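Long-range contacts in glycoside hydrolase family 31 (PDB 5I0F), which degrades cycloalternan, probably cleaving its glucosidic linkages through a covalent glycosyl-enzyme intermediate held in a TIM-barrel active site: residues E134-I139 and P151-S156; H161-A166 and I250-G255. All coordinates share one frame; numbering follows the deposited sequence.

Contact 1. Residues E134-I139 and P151-S156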
ATOM      1  N   GLU A 134      30.111 -20.579   3.320  1.00 38.57           N
ATOM      2  CA  GLU A 134      30.862 -20.474   4.576  1.00 41.37           C
ATOM      3  C   GLU A 134      29.957 -19.820   5.613  1.00 40.78           C
ATOM      4  O   GLU A 134      29.046 -19.081   5.243  1.00 38.98           O
ATOM      5  CB  GLU A 134      32.134 -19.633   4.415  1.00 43.55           C
ATOM      6  CG  GLU A 134      33.093 -20.056   3.308  1.00 46.05           C
ATOM      7  CD  GLU A 134      33.649 -21.453   3.457  1.00 50.00           C
ATOM      8  OE1 GLU A 134      33.804 -21.950   4.600  1.00 51.02           O
ATOM      9  OE2 GLU A 134      33.948 -22.055   2.400  1.00 54.00           O
ATOM     10  N   PRO A 135      30.192 -20.086   6.913  1.00 40.90           N
ATOM     11  CA  PRO A 135      29.344 -19.500   7.956  1.00 40.52           C
ATOM     12  C   PRO A 135      29.706 -18.034   8.218  1.00 40.25           C
ATOM     13  O   PRO A 135      30.188 -17.681   9.291  1.00 41.03           O
ATOM     14  CB  PRO A 135      29.615 -20.410   9.165  1.00 41.08           C
ATOM     15  CG  PRO A 135      31.029 -20.821   8.974  1.00 42.21           C
ATOM     16  CD  PRO A 135      31.196 -21.001   7.486  1.00 42.01           C
ATOM     17  N   VAL A 136      29.438 -17.191   7.222  1.00 39.55           N
ATOM     18  CA  VAL A 136      29.762 -15.758   7.254  1.00 39.90           C
ATOM     19  C   VAL A 136      28.875 -15.051   8.271  1.00 39.21           C
ATOM     20  O   VAL A 136      29.325 -14.158   8.986  1.00 39.27           O
ATOM     21  CB  VAL A 136      29.530 -15.100   5.864  1.00 40.62           C
ATOM     22  CG1 VAL A 136      29.789 -13.591   5.916  1.00 41.64           C
ATOM     23  CG2 VAL A 136      30.423 -15.752   4.811  1.00 41.39           C
ATOM     24  N   GLY A 137      27.603 -15.439   8.291  1.00 37.85           N
ATOM     25  CA  GLY A 137      26.646 -15.000   9.305  1.00 37.30           C
ATOM     26  C   GLY A 137      25.873 -16.178   9.875  1.00 36.39           C
ATOM     27  O   GLY A 137      26.254 -17.330   9.706  1.00 35.36           O
ATOM     28  N   HIS A 138      24.746 -15.868  10.502  1.00 36.15           N
ATOM     29  CA  HIS A 138      23.984 -16.824  11.268  1.00 36.04           C
ATOM     30  C   HIS A 138      22.487 -16.499  11.108  1.00 33.52           C
ATOM     31  O   HIS A 138      22.094 -15.336  11.184  1.00 31.45           O
ATOM     32  CB  HIS A 138      24.477 -16.713  12.722  1.00 39.33           C
ATOM     33  CG  HIS A 138      23.578 -17.331  13.739  1.00 41.46           C
ATOM     34  ND1 HIS A 138      23.372 -18.689  13.822  1.00 43.29           N
ATOM     35  CD2 HIS A 138      22.872 -16.777  14.755  1.00 42.65           C
ATOM     36  CE1 HIS A 138      22.553 -18.947  14.830  1.00 43.86           C
ATOM     37  NE2 HIS A 138      22.232 -17.802  15.409  1.00 43.83           N
ATOM     38  N   ILE A 139      21.681 -17.523  10.828  1.00 31.29           N
ATOM     39  CA  ILE A 139      20.233 -17.403  10.845  1.00 30.12           C
ATOM     40  C   ILE A 139      19.733 -17.851  12.228  1.00 29.96           C
ATOM     41  O   ILE A 139      19.872 -19.025  12.584  1.00 29.53           O
ATOM     42  CB  ILE A 139      19.552 -18.274   9.761  1.00 29.74           C
ATOM     43  CG1 ILE A 139      20.173 -18.068   8.371  1.00 30.01           C
ATOM     44  CG2 ILE A 139      18.061 -17.987   9.719  1.00 28.98           C
ATOM     45  CD1 ILE A 139      20.050 -16.680   7.815  1.00 30.10           C
ATOM     46  N   PRO A 151      21.801 -21.940   3.982  1.00 27.84           N
ATOM     47  CA  PRO A 151      22.258 -20.542   3.870  1.00 27.64           C
ATOM     48  C   PRO A 151      23.401 -20.265   2.885  1.00 28.48           C
ATOM     49  O   PRO A 151      24.445 -20.914   2.935  1.00 29.48           O
ATOM     50  CB  PRO A 151      22.685 -20.184   5.297  1.00 28.11           C
ATOM     51  CG  PRO A 151      21.899 -21.093   6.168  1.00 27.93           C
ATOM     52  CD  PRO A 151      21.802 -22.385   5.392  1.00 28.46           C
ATOM     53  N   LEU A 152      23.183 -19.330   1.975  1.00 27.84           N
ATOM     54  CA  LEU A 152      24.230 -18.795   1.100  1.00 28.17           C
ATOM     55  C   LEU A 152      24.320 -17.274   1.275  1.00 27.09           C
ATOM     56  O   LEU A 152      23.293 -16.586   1.237  1.00 26.41           O
ATOM     57  CB  LEU A 152      23.910 -19.126  -0.350  1.00 29.00           C
ATOM     58  CG  LEU A 152      24.068 -20.591  -0.784  1.00 30.60           C
ATOM     59  CD1 LEU A 152      23.489 -20.794  -2.179  1.00 30.90           C
ATOM     60  CD2 LEU A 152      25.522 -21.013  -0.740  1.00 31.41           C
ATOM     61  N   TRP A 153      25.540 -16.756   1.423  1.00 26.49           N
ATOM     62  CA  TRP A 153      25.778 -15.334   1.769  1.00 25.91           C
ATOM     63  C   TRP A 153      26.448 -14.660   0.586  1.00 25.91           C
ATOM     64  O   TRP A 153      27.431 -15.188   0.065  1.00 26.08           O
ATOM     65  CB  TRP A 153      26.657 -15.236   3.025  1.00 26.14           C
ATOM     66  CG  TRP A 153      26.077 -15.971   4.204  1.00 25.93           C
ATOM     67  CD1 TRP A 153      26.265 -17.280   4.526  1.00 26.29           C
ATOM     68  CD2 TRP A 153      25.200 -15.430   5.198  1.00 25.67           C
ATOM     69  NE1 TRP A 153      25.556 -17.598   5.671  1.00 26.23           N
ATOM     70  CE2 TRP A 153      24.902 -16.473   6.108  1.00 25.73           C
ATOM     71  CE3 TRP A 153      24.663 -14.148   5.431  1.00 25.11           C
ATOM     72  CZ2 TRP A 153      24.060 -16.290   7.216  1.00 25.64           C
ATOM     73  CZ3 TRP A 153      23.827 -13.963   6.526  1.00 25.36           C
ATOM     74  CH2 TRP A 153      23.533 -15.040   7.417  1.00 25.21           C
ATOM     75  N   LEU A 154      25.895 -13.526   0.141  1.00 25.84           N
ATOM     76  CA  LEU A 154      26.413 -12.805  -1.018  1.00 26.29           C
ATOM     77  C   LEU A 154      27.489 -11.840  -0.522  1.00 27.31           C
ATOM     78  O   LEU A 154      27.173 -10.806   0.073  1.00 27.81           O
ATOM     79  CB  LEU A 154      25.295 -12.078  -1.773  1.00 25.57           C
ATOM     80  CG  LEU A 154      25.724 -11.394  -3.085  1.00 26.14           C
ATOM     81  CD1 LEU A 154      26.278 -12.396  -4.087  1.00 25.98           C
ATOM     82  CD2 LEU A 154      24.566 -10.607  -3.686  1.00 25.69           C
ATOM     83  N   VAL A 155      28.746 -12.182  -0.784  1.00 28.43           N
ATOM     84  CA  VAL A 155      29.886 -11.494  -0.172  1.00 29.73           C
ATOM     85  C   VAL A 155      30.842 -10.889  -1.193  1.00 30.60           C
ATOM     86  O   VAL A 155      31.087 -11.467  -2.245  1.00 30.99           O
ATOM     87  CB  VAL A 155      30.705 -12.409   0.764  1.00 30.37           C
ATOM     88  CG1 VAL A 155      29.857 -12.859   1.947  1.00 29.89           C
ATOM     89  CG2 VAL A 155      31.311 -13.598   0.020  1.00 30.83           C
ATOM     90  N   SER A 156      31.396  -9.738  -0.840  1.00 30.98           N
ATOM     91  CA  SER A 156      32.468  -9.099  -1.608  1.00 32.32           C
ATOM     92  C   SER A 156      33.549  -8.657  -0.633  1.00 33.83           C
ATOM     93  O   SER A 156      33.428  -8.873   0.572  1.00 33.95           O
ATOM     94  CB  SER A 156      31.937  -7.887  -2.371  1.00 31.31           C
ATOM     95  OG  SER A 156      31.593  -6.841  -1.482  1.00 30.49           O
TER
HETATM   96  O   HOH W   1      26.434 -20.772   5.012  1.00 39.30           O
HETATM   97  O   HOH W   2      25.491 -19.666   7.795  1.00 35.81           O
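W153 carries this contact, its indole covered on one face by V136 and G137. Two CH-pi contacts form there: V136 CB sits over the five-membered ring, 4.2 Å from its centroid, and G137 CA over the six-membered ring at 3.8 Å. Glycine suits the second place, because its backbone lies against the indole, G137 C only 3.2 Å from W153 CZ2, and a CB here would run into the ring. The indole is brought against these two residues by a chi1 of -56°, with CG anti to the carbonyl carbon.

Apolar packing extends the patch at both ends. V136 CG1 meets V155 CG1 at 4.0 Å, while I139 reaches W153 CH2 with CD1 (3.9 Å) and the P151 ring with CG1.

Polar links run through water in the plane of the indole, at its edge. One water accepts from W153 NE1 at 3.0 Å and donates to G137 O; a second donates to E134 O and P151 O, and takes only a weak bond from NE1. With no direct hydrogen bond between the segments, the contact rests on close fit and dispersion over the indole, and water links its N-H to carbonyls of the loop.

Contact 2. Residues H161-A166 and I250-G255. With CA (calcium ion), chain K.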
ATOM      1  N   HIS A 161      26.106  -8.664   1.535  1.00 29.13           N
ATOM      2  CA  HIS A 161      25.028  -7.831   0.996  1.00 28.63           C
ATOM      3  C   HIS A 161      23.641  -8.439   1.103  1.00 27.26           C
ATOM      4  O   HIS A 161      22.666  -7.704   1.314  1.00 25.97           O
ATOM      5  CB  HIS A 161      25.318  -7.475  -0.454  1.00 29.44           C
ATOM      6  CG  HIS A 161      26.694  -6.927  -0.660  1.00 31.34           C
ATOM      7  ND1 HIS A 161      27.043  -5.647  -0.301  1.00 33.00           N
ATOM      8  CD2 HIS A 161      27.823  -7.503  -1.132  1.00 32.53           C
ATOM      9  CE1 HIS A 161      28.322  -5.448  -0.564  1.00 33.83           C
ATOM     10  NE2 HIS A 161      28.820  -6.562  -1.065  1.00 33.49           N
ATOM     11  N   ARG A 162      23.557  -9.751   0.907  1.00 26.58           N
ATOM     12  CA  ARG A 162      22.279 -10.497   0.943  1.00 25.84           C
ATOM     13  C   ARG A 162      22.509 -11.898   1.496  1.00 25.71           C
ATOM     14  O   ARG A 162      23.645 -12.388   1.546  1.00 25.33           O
ATOM     15  CB  ARG A 162      21.666 -10.606  -0.457  1.00 26.26           C
ATOM     16  CG  ARG A 162      21.228  -9.278  -1.063  1.00 27.26           C
ATOM     17  CD  ARG A 162      20.051  -9.418  -2.015  1.00 27.61           C
ATOM     18  NE  ARG A 162      20.408 -10.201  -3.191  1.00 28.78           N
ATOM     19  CZ  ARG A 162      21.047  -9.734  -4.261  1.00 30.49           C
ATOM     20  NH1 ARG A 162      21.447  -8.468  -4.340  1.00 31.39           N
ATOM     21  NH2 ARG A 162      21.311 -10.554  -5.266  1.00 32.88           N
ATOM     22  N   VAL A 163      21.430 -12.558   1.890  1.00 24.46           N
ATOM     23  CA  VAL A 163      21.516 -13.963   2.268  1.00 24.71           C
ATOM     24  C   VAL A 163      20.323 -14.672   1.680  1.00 24.13           C
ATOM     25  O   VAL A 163      19.251 -14.086   1.572  1.00 22.86           O
ATOM     26  CB  VAL A 163      21.577 -14.138   3.801  1.00 25.00           C
ATOM     27  CG1 VAL A 163      20.343 -13.562   4.498  1.00 24.88           C
ATOM     28  CG2 VAL A 163      21.775 -15.601   4.191  1.00 25.74           C
ATOM     29  N   LYS A 164      20.502 -15.924   1.294  1.00 24.31           N
ATOM     30  CA  LYS A 164      19.344 -16.750   1.007  1.00 25.17           C
ATOM     31  C   LYS A 164      19.388 -18.066   1.753  1.00 24.45           C
ATOM     32  O   LYS A 164      20.455 -18.589   2.080  1.00 23.95           O
ATOM     33  CB  LYS A 164      19.108 -16.936  -0.493  1.00 26.48           C
ATOM     34  CG  LYS A 164      20.192 -17.631  -1.245  1.00 28.07           C
ATOM     35  CD  LYS A 164      20.110 -17.296  -2.736  1.00 29.36           C
ATOM     36  CE  LYS A 164      21.234 -18.020  -3.466  1.00 30.84           C
ATOM     37  NZ  LYS A 164      21.169 -17.841  -4.935  1.00 31.42           N
ATOM     38  N   PHE A 165      18.205 -18.570   2.051  1.00 23.88           N
ATOM     39  CA  PHE A 165      18.054 -19.817   2.797  1.00 23.94           C
ATOM     40  C   PHE A 165      16.679 -20.408   2.491  1.00 23.47           C
ATOM     41  O   PHE A 165      15.875 -19.774   1.800  1.00 23.22           O
ATOM     42  CB  PHE A 165      18.289 -19.585   4.301  1.00 23.99           C
ATOM     43  CG  PHE A 165      17.295 -18.677   4.945  1.00 24.11           C
ATOM     44  CD1 PHE A 165      17.501 -17.298   4.972  1.00 24.58           C
ATOM     45  CD2 PHE A 165      16.134 -19.194   5.512  1.00 24.16           C
ATOM     46  CE1 PHE A 165      16.568 -16.456   5.574  1.00 24.65           C
ATOM     47  CE2 PHE A 165      15.197 -18.360   6.105  1.00 24.49           C
ATOM     48  CZ  PHE A 165      15.418 -16.987   6.141  1.00 24.40           C
ATOM     49  N   ALA A 166      16.431 -21.620   2.969  1.00 23.08           N
ATOM     50  CA  ALA A 166      15.214 -22.347   2.621  1.00 22.67           C
ATOM     51  C   ALA A 166      14.505 -22.921   3.822  1.00 23.24           C
ATOM     52  O   ALA A 166      15.128 -23.254   4.847  1.00 23.73           O
ATOM     53  CB  ALA A 166      15.517 -23.450   1.627  1.00 22.69           C
ATOM     54  N   ILE A 250      13.962 -18.072   0.590  1.00 20.83           N
ATOM     55  CA  ILE A 250      13.833 -16.727   1.132  1.00 20.62           C
ATOM     56  C   ILE A 250      15.152 -16.034   0.876  1.00 21.17           C
ATOM     57  O   ILE A 250      16.201 -16.593   1.187  1.00 21.60           O
ATOM     58  CB  ILE A 250      13.545 -16.776   2.649  1.00 20.64           C
ATOM     59  CG1 ILE A 250      12.218 -17.508   2.887  1.00 20.62           C
ATOM     60  CG2 ILE A 250      13.446 -15.367   3.256  1.00 20.16           C
ATOM     61  CD1 ILE A 250      11.837 -17.649   4.337  1.00 21.29           C
ATOM     62  N   GLU A 251      15.102 -14.826   0.327  1.00 20.85           N
ATOM     63  CA  GLU A 251      16.282 -13.988   0.157  1.00 21.50           C
ATOM     64  C   GLU A 251      16.036 -12.657   0.880  1.00 21.53           C
ATOM     65  O   GLU A 251      14.953 -12.091   0.804  1.00 20.02           O
ATOM     66  CB  GLU A 251      16.578 -13.794  -1.325  1.00 22.79           C
ATOM     67  CG  GLU A 251      17.922 -13.163  -1.626  1.00 24.58           C
ATOM     68  CD  GLU A 251      18.424 -13.426  -3.052  1.00 26.29           C
ATOM     69  OE1 GLU A 251      19.294 -12.649  -3.515  1.00 27.35           O
ATOM     70  OE2 GLU A 251      17.967 -14.390  -3.709  1.00 26.41           O
ATOM     71  N   VAL A 252      17.056 -12.180   1.586  1.00 21.60           N
ATOM     72  CA  VAL A 252      16.934 -11.065   2.499  1.00 21.78           C
ATOM     73  C   VAL A 252      18.044 -10.062   2.194  1.00 22.61           C
ATOM     74  O   VAL A 252      19.236 -10.430   2.133  1.00 22.63           O
ATOM     75  CB  VAL A 252      17.080 -11.563   3.951  1.00 22.14           C
ATOM     76  CG1 VAL A 252      16.905 -10.428   4.938  1.00 22.93           C
ATOM     77  CG2 VAL A 252      16.107 -12.703   4.238  1.00 22.22           C
ATOM     78  N   ASP A 253      17.670  -8.805   1.997  1.00 22.76           N
ATOM     79  CA  ASP A 253      18.657  -7.711   1.908  1.00 24.78           C
ATOM     80  C   ASP A 253      19.268  -7.481   3.294  1.00 25.67           C
ATOM     81  O   ASP A 253      18.557  -7.518   4.310  1.00 25.45           O
ATOM     82  CB  ASP A 253      17.999  -6.441   1.361  1.00 25.14           C
ATOM     83  CG  ASP A 253      18.925  -5.247   1.357  1.00 27.22           C
ATOM     84  OD1 ASP A 253      20.087  -5.371   0.917  1.00 27.66           O
ATOM     85  OD2 ASP A 253      18.509  -4.149   1.817  1.00 28.60           O
ATOM     86  N   LEU A 254      20.585  -7.270   3.334  1.00 27.57           N
ATOM     87  CA  LEU A 254      21.309  -7.005   4.574  1.00 29.74           C
ATOM     88  C   LEU A 254      21.784  -5.543   4.657  1.00 32.58           C
ATOM     89  O   LEU A 254      21.532  -4.778   3.742  1.00 31.80           O
ATOM     90  CB  LEU A 254      22.485  -7.970   4.699  1.00 29.65           C
ATOM     91  CG  LEU A 254      22.089  -9.450   4.779  1.00 29.41           C
ATOM     92  CD1 LEU A 254      23.333 -10.323   4.770  1.00 29.94           C
ATOM     93  CD2 LEU A 254      21.232  -9.722   6.006  1.00 29.36           C
ATOM     94  N   GLY A 255      22.441  -5.170   5.758  1.00 35.66           N
ATOM     95  CA  GLY A 255      22.911  -3.774   6.018  1.00 40.94           C
ATOM     96  C   GLY A 255      23.906  -3.139   5.039  1.00 46.74           C
ATOM     97  O   GLY A 255      24.156  -3.667   3.948  1.00 51.07           O
TER
HETATM   98 CA    CA K 812      20.939  -3.237   2.159  1.00 42.80          CA
HETATM   99  O   HOH W   3      22.862  -4.656   1.298  1.00 42.91           O
HETATM  100  O   HOH W   4      20.383 -12.825  -6.362  1.00 45.36           O
HETATM  101  O   HOH W   5      19.625 -15.398  -5.744  1.00 40.94           O
HETATM  102  O   HOH W   6      22.639  -1.492   2.562  1.00 41.59           O
HETATM  103  O   HOH W   7      20.244  -2.202   0.187  1.00 35.90           O
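F165 presents one ring face to I250, whose CB stands over it, displaced toward the rim, 4.2 Å from the ring centroid; on the same side I250 CG2 and CD1 lie against CZ and CE2, and V252 CG2 approaches CE1 obliquely. A chi1 of 64° sets the ring between its own backbone N and carbonyl carbon, tilting it over the neighbouring strand. On the opposite face of the sheet, the guanidinium of R162 is met at its edge and nearly in plane by E251 OE1. This salt bridge is short, NE to OE1 2.7 Å, and uses the anti lone pair of the carboxylate; the NH2 bond is weak, but a water joins NH2 to the same oxygen. A second water links E251 OE2 to K164 NZ, so the glutamate is tied directly to R162 and through water to K164, whose ammonium also makes a cation-pi contact with W131.

Between the two faces the strands pair antiparallel. V163 with V252 and F165 with I250 are hydrogen-bonded pairs, I250 N to F165 O measuring 2.8 Å. Beta-branched V163, V252 and I250 suit this extended backbone and the buried face.

At the far end L254 N donates to H161 O (2.9 Å), and the chain turns to calcium. D253 binds it through both carboxylate oxygens and L254 through its carbonyl at 2.3 Å; a water bound to the metal also donates to H161 O and G255 O. D486, from helix 485-506 of the barrel domain, completes the protein ligands, tying the sheet to that domain.

Strand 160-168 lies between 152-155 and 247-253 in an antiparallel sheet. V163, F165 and L254 pack on strand 263-271, and I250 and V252 on strand 225-230, so their face is buried against a second sheet.

How the contacts relate
Strand 160-168 of contact 2 directly follows and pairs with strand 152-155 of contact 1, and the two meet where W153 CE3 packs on V163 CG2 at 3.5 Å and S156 OG hydrogen-bonds H161 NE2. Both contacts are partly buried, but contact 1 lies farther from the centre of the chain and includes exposed residues. It bridges between two sheets, from a loop leading into the one with strand 138-141, and therefore depends on side-chain packing and water. Contact 2 runs within one sheet, so backbone hydrogen bonds dominate, with an apolar inner face, a charged outer one, and a calcium site at its end toward the barrel.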